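Local coordinates for superoxide dismutase [Fe] (Methanothermobacter thermautotrophicus, PDB 1MA1), which catalyses the dismutation of superoxide radicals to hydrogen peroxide and oxygen, using one iron ion in each subunit of a homotetramer, at residues His33-Gly44 / His74-Trp85. Sequence-based numbering, arbitrary orientation.
With FE (Fe (III) ion), chain G.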
loop_
_atom_site.group_PDB
_atom_site.type_symbol
_atom_site.label_atom_id
_atom_site.label_comp_id
_atom_site.label_asym_id
_atom_site.label_seq_id
_atom_site.Cartn_x
_atom_site.Cartn_y
_atom_site.Cartn_z
ATOM N N HIS A 33 5.045 5.474 -24.399
ATOM C CA HIS A 33 4.772 5.976 -23.046
ATOM C C HIS A 33 3.608 6.952 -23.122
ATOM O O HIS A 33 2.659 6.870 -22.334
ATOM C CB HIS A 33 6.010 6.704 -22.463
ATOM C CG HIS A 33 5.961 6.963 -20.983
ATOM N ND1 HIS A 33 7.078 7.328 -20.275
ATOM C CD2 HIS A 33 4.957 6.891 -20.066
ATOM C CE1 HIS A 33 6.779 7.465 -18.993
ATOM N NE2 HIS A 33 5.492 7.206 -18.834
ATOM N N HIS A 34 3.689 7.877 -24.077
ATOM C CA HIS A 34 2.697 8.935 -24.203
ATOM C C HIS A 34 1.376 8.392 -24.702
ATOM O O HIS A 34 0.323 8.687 -24.139
ATOM C CB HIS A 34 3.188 10.009 -25.162
ATOM C CG HIS A 34 2.247 11.163 -25.309
ATOM N ND1 HIS A 34 1.768 11.592 -26.529
ATOM C CD2 HIS A 34 1.690 11.984 -24.382
ATOM C CE1 HIS A 34 0.963 12.620 -26.353
ATOM N NE2 HIS A 34 0.900 12.879 -25.056
ATOM N N GLN A 35 1.420 7.585 -25.755
ATOM C CA GLN A 35 0.216 7.332 -26.528
ATOM C C GLN A 35 -0.523 6.116 -26.051
ATOM O O GLN A 35 -1.719 5.981 -26.305
ATOM C CB GLN A 35 0.542 7.148 -28.002
ATOM C CG GLN A 35 1.333 8.277 -28.569
ATOM C CD GLN A 35 1.066 8.459 -30.030
ATOM O OE1 GLN A 35 0.812 7.486 -30.753
ATOM N NE2 GLN A 35 1.122 9.714 -30.493
ATOM N N LYS A 36 0.193 5.226 -25.376
ATOM C CA LYS A 36 -0.434 4.041 -24.799
ATOM C C LYS A 36 -0.748 4.194 -23.309
ATOM O O LYS A 36 -1.901 4.064 -22.891
ATOM C CB LYS A 36 0.450 2.823 -25.013
ATOM C CG LYS A 36 0.668 2.507 -26.462
ATOM C CD LYS A 36 -0.659 2.317 -27.158
ATOM C CE LYS A 36 -0.467 2.138 -28.656
ATOM N NZ LYS A 36 -1.742 1.844 -29.357
ATOM N N HIS A 37 0.270 4.476 -22.510
ATOM C CA HIS A 37 0.097 4.471 -21.063
ATOM C C HIS A 37 -0.599 5.736 -20.574
ATOM O O HIS A 37 -1.631 5.664 -19.904
ATOM C CB HIS A 37 1.452 4.294 -20.363
ATOM C CG HIS A 37 2.100 2.978 -20.665
ATOM N ND1 HIS A 37 1.607 1.781 -20.195
ATOM C CD2 HIS A 37 3.144 2.659 -21.471
ATOM C CE1 HIS A 37 2.312 0.782 -20.700
ATOM N NE2 HIS A 37 3.250 1.293 -21.479
ATOM N N HIS A 38 -0.053 6.896 -20.917
ATOM C CA HIS A 38 -0.642 8.130 -20.452
ATOM C C HIS A 38 -2.094 8.121 -20.894
ATOM O O HIS A 38 -2.985 8.493 -20.131
ATOM C CB HIS A 38 0.098 9.338 -21.038
ATOM C CG HIS A 38 -0.272 10.643 -20.392
ATOM N ND1 HIS A 38 0.333 11.837 -20.721
ATOM C CD2 HIS A 38 -1.165 10.934 -19.411
ATOM C CE1 HIS A 38 -0.164 12.805 -19.973
ATOM N NE2 HIS A 38 -1.075 12.282 -19.168
ATOM N N GLN A 39 -2.330 7.673 -22.126
ATOM C CA GLN A 39 -3.694 7.566 -22.659
ATOM C C GLN A 39 -4.562 6.652 -21.786
ATOM O O GLN A 39 -5.726 6.944 -21.532
ATOM C CB GLN A 39 -3.653 7.026 -24.077
ATOM C CG GLN A 39 -5.000 6.936 -24.715
ATOM C CD GLN A 39 -5.628 8.295 -24.946
ATOM O OE1 GLN A 39 -5.081 9.132 -25.648
ATOM N NE2 GLN A 39 -6.803 8.511 -24.352
ATOM N N ALA A 40 -3.979 5.559 -21.315
ATOM C CA ALA A 40 -4.721 4.607 -20.504
ATOM C C ALA A 40 -5.243 5.250 -19.202
ATOM O O ALA A 40 -6.339 4.909 -18.716
ATOM C CB ALA A 40 -3.842 3.379 -20.192
ATOM N N TYR A 41 -4.472 6.187 -18.648
ATOM C CA TYR A 41 -4.910 6.876 -17.435
ATOM C C TYR A 41 -6.013 7.895 -17.710
ATOM O O TYR A 41 -6.953 7.997 -16.931
ATOM C CB TYR A 41 -3.725 7.546 -16.714
ATOM C CG TYR A 41 -2.633 6.557 -16.410
ATOM C CD1 TYR A 41 -2.930 5.336 -15.807
ATOM C CD2 TYR A 41 -1.325 6.773 -16.838
ATOM C CE1 TYR A 41 -1.963 4.360 -15.659
ATOM C CE2 TYR A 41 -0.352 5.788 -16.697
ATOM C CZ TYR A 41 -0.679 4.584 -16.114
ATOM O OH TYR A 41 0.244 3.570 -16.028
ATOM N N VAL A 42 -5.904 8.629 -18.815
ATOM C CA VAL A 42 -7.020 9.411 -19.312
ATOM C C VAL A 42 -8.291 8.588 -19.401
ATOM O O VAL A 42 -9.317 8.979 -18.841
ATOM C CB VAL A 42 -6.741 9.962 -20.697
ATOM C CG1 VAL A 42 -8.014 10.611 -21.259
ATOM C CG2 VAL A 42 -5.551 10.923 -20.627
ATOM N N ASP A 43 -8.235 7.450 -20.090
ATOM C CA ASP A 43 -9.432 6.644 -20.272
ATOM C C ASP A 43 -9.903 6.030 -18.964
ATOM O O ASP A 43 -11.111 5.944 -18.708
ATOM C CB ASP A 43 -9.192 5.534 -21.285
ATOM C CG ASP A 43 -8.681 6.056 -22.591
ATOM O OD1 ASP A 43 -9.101 7.164 -23.019
ATOM O OD2 ASP A 43 -7.859 5.344 -23.185
ATOM N N GLY A 44 -8.947 5.604 -18.136
ATOM C CA GLY A 44 -9.284 5.053 -16.831
ATOM C C GLY A 44 -10.093 6.048 -16.027
ATOM O O GLY A 44 -11.194 5.747 -15.554
ATOM N N HIS A 74 -5.693 6.533 -11.390
ATOM C CA HIS A 74 -5.685 7.026 -12.756
ATOM C C HIS A 74 -5.463 8.506 -12.855
ATOM O O HIS A 74 -4.786 8.971 -13.763
ATOM C CB HIS A 74 -6.991 6.676 -13.468
ATOM C CG HIS A 74 -7.027 5.277 -13.973
ATOM N ND1 HIS A 74 -8.049 4.406 -13.674
ATOM C CD2 HIS A 74 -6.134 4.581 -14.715
ATOM C CE1 HIS A 74 -7.784 3.228 -14.206
ATOM N NE2 HIS A 74 -6.629 3.309 -14.842
ATOM N N VAL A 75 -6.050 9.256 -11.938
ATOM C CA VAL A 75 -5.894 10.706 -11.974
ATOM C C VAL A 75 -4.461 11.067 -11.568
ATOM O O VAL A 75 -3.842 11.979 -12.145
ATOM C CB VAL A 75 -6.909 11.402 -11.045
ATOM C CG1 VAL A 75 -6.606 12.878 -10.960
ATOM C CG2 VAL A 75 -8.331 11.182 -11.575
ATOM N N GLY A 76 -3.937 10.315 -10.598
ATOM C CA GLY A 76 -2.522 10.376 -10.289
ATOM C C GLY A 76 -1.625 10.067 -11.473
ATOM O O GLY A 76 -0.682 10.818 -11.760
ATOM N N GLY A 77 -1.918 8.966 -12.156
ATOM C CA GLY A 77 -1.306 8.706 -13.440
ATOM C C GLY A 77 -1.377 9.881 -14.395
ATOM O O GLY A 77 -0.355 10.308 -14.935
ATOM N N TYR A 78 -2.579 10.407 -14.609
ATOM C CA TYR A 78 -2.752 11.534 -15.508
ATOM C C TYR A 78 -1.921 12.750 -15.086
ATOM O O TYR A 78 -1.224 13.345 -15.911
ATOM C CB TYR A 78 -4.215 11.947 -15.564
ATOM C CG TYR A 78 -4.435 13.235 -16.325
ATOM C CD1 TYR A 78 -4.570 13.232 -17.707
ATOM C CD2 TYR A 78 -4.473 14.459 -15.657
ATOM C CE1 TYR A 78 -4.743 14.408 -18.408
ATOM C CE2 TYR A 78 -4.640 15.638 -16.347
ATOM C CZ TYR A 78 -4.772 15.610 -17.721
ATOM O OH TYR A 78 -4.924 16.795 -18.400
ATOM N N VAL A 79 -2.030 13.127 -13.813
ATOM C CA VAL A 79 -1.370 14.328 -13.305
ATOM C C VAL A 79 0.153 14.224 -13.355
ATOM O O VAL A 79 0.811 15.148 -13.807
ATOM C CB VAL A 79 -1.779 14.635 -11.840
ATOM C CG1 VAL A 79 -0.986 15.808 -11.329
ATOM C CG2 VAL A 79 -3.254 14.957 -11.754
ATOM N N LEU A 80 0.706 13.108 -12.898
ATOM C CA LEU A 80 2.161 12.932 -12.896
ATOM C C LEU A 80 2.792 12.903 -14.295
ATOM O O LEU A 80 3.871 13.483 -14.497
ATOM C CB LEU A 80 2.549 11.649 -12.136
ATOM C CG LEU A 80 2.348 11.712 -10.623
ATOM C CD1 LEU A 80 2.555 10.378 -9.969
ATOM C CD2 LEU A 80 3.310 12.720 -10.063
ATOM N N HIS A 81 2.134 12.236 -15.256
ATOM C CA HIS A 81 2.663 12.226 -16.621
ATOM C C HIS A 81 2.598 13.650 -17.167
ATOM O O HIS A 81 3.507 14.095 -17.863
ATOM C CB HIS A 81 1.907 11.236 -17.542
ATOM C CG HIS A 81 2.300 9.795 -17.348
ATOM N ND1 HIS A 81 1.773 9.017 -16.344
ATOM C CD2 HIS A 81 3.136 8.977 -18.048
ATOM C CE1 HIS A 81 2.255 7.785 -16.435
ATOM N NE2 HIS A 81 3.085 7.730 -17.462
ATOM N N LEU A 82 1.554 14.385 -16.814
ATOM C CA LEU A 82 1.443 15.766 -17.265
ATOM C C LEU A 82 2.642 16.626 -16.853
ATOM O O LEU A 82 3.213 17.323 -17.688
ATOM C CB LEU A 82 0.175 16.415 -16.724
ATOM C CG LEU A 82 -0.100 17.860 -17.173
ATOM C CD1 LEU A 82 -0.300 17.880 -18.690
ATOM C CD2 LEU A 82 -1.362 18.402 -16.481
ATOM N N PHE A 83 3.016 16.591 -15.577
ATOM C CA PHE A 83 4.176 17.343 -15.105
ATOM C C PHE A 83 5.489 16.770 -15.624
ATOM O O PHE A 83 6.463 17.500 -15.787
ATOM C CB PHE A 83 4.219 17.384 -13.566
ATOM C CG PHE A 83 3.234 18.340 -12.946
ATOM C CD1 PHE A 83 1.867 18.072 -12.958
ATOM C CD2 PHE A 83 3.669 19.521 -12.358
ATOM C CE1 PHE A 83 0.958 18.962 -12.397
ATOM C CE2 PHE A 83 2.757 20.419 -11.795
ATOM C CZ PHE A 83 1.401 20.136 -11.818
ATOM N N PHE A 84 5.507 15.460 -15.866
ATOM C CA PHE A 84 6.713 14.772 -16.325
ATOM C C PHE A 84 7.124 15.314 -17.688
ATOM O O PHE A 84 8.250 15.766 -17.862
ATOM C CB PHE A 84 6.453 13.265 -16.415
ATOM C CG PHE A 84 7.657 12.459 -16.830
ATOM C CD1 PHE A 84 8.863 12.584 -16.152
ATOM C CD2 PHE A 84 7.577 11.552 -17.878
ATOM C CE1 PHE A 84 9.976 11.810 -16.516
ATOM C CE2 PHE A 84 8.673 10.771 -18.247
ATOM C CZ PHE A 84 9.879 10.901 -17.563
ATOM N N TRP A 85 6.208 15.275 -18.653
ATOM C CA TRP A 85 6.486 15.794 -19.989
ATOM C C TRP A 85 6.956 17.237 -19.873
ATOM O O TRP A 85 7.854 17.687 -20.591
ATOM C CB TRP A 85 5.230 15.739 -20.856
ATOM C CG TRP A 85 4.572 14.405 -20.929
ATOM C CD1 TRP A 85 3.237 14.160 -20.881
ATOM C CD2 TRP A 85 5.209 13.135 -21.077
ATOM N NE1 TRP A 85 2.992 12.809 -20.987
ATOM C CE2 TRP A 85 4.187 12.155 -21.109
ATOM C CE3 TRP A 85 6.541 12.724 -21.189
ATOM C CZ2 TRP A 85 4.456 10.802 -21.245
ATOM C CZ3 TRP A 85 6.810 11.369 -21.328
ATOM C CH2 TRP A 85 5.774 10.425 -21.353
HETATM FE FE FE G . 4.612 6.270 -17.150
HETATM O O HOH W 1 3.760 5.753 -15.514
#
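Trp85 turns the edge of its six-membered ring to one face of His33, with CH2 3.5 Å from His33 CG, while the rim of His33 meets that of His81 with the planes nearly perpendicular. His34 makes an offset edge-to-face contact, its edge toward the face of the Trp85 five-membered ring; the Tyr18 hydroxyl is hydrogen-bonded to His34 ND1, and His34 NE2 to the backbone O of Pro12. A broad indole suits this place, reaching both histidines and bringing Trp85 NE1 to 2.8 Å from His38 ND1. His38 fills a hole formed by Tyr78, His81, Leu82 and Trp85; His81 CB lies over the centre of the His38 ring, 3.4 Å from the centroid, and His38 NE2 gives a weak hydrogen bond to Tyr78 O. Farther along, glycines let rings approach the backbone: Gly77 CA lies over one face of Tyr41, and Gly44 CA over His74. Tyr41 and His74 meet rim to rim.

With CG anti to the backbone N (chi1 -166°), His33 reaches across the hairpin, and its NE2 binds iron at 2.1 Å. His81 NE2 binds at the same length, which explains why these two nitrogens lie so close without a hydrogen bond. On the far side of the ring from the iron, His81 ND1 donates to Gly77 O at 2.9 Å, with Gly77 O close to the plane of the His81 ring, a bond that fixes the ring's rotation. Asp167, His171 and a water complete the site.

Segments 33-44 and 74-85, whose axes cross at -135°, thus form the alpha-hairpin half of the iron/manganese superoxide dismutase site. His33 supplies NE2 to the iron; imidazole suits His81 because one nitrogen coordinates while the other donates, and the second-shell bond would probably make it a stronger electron donor.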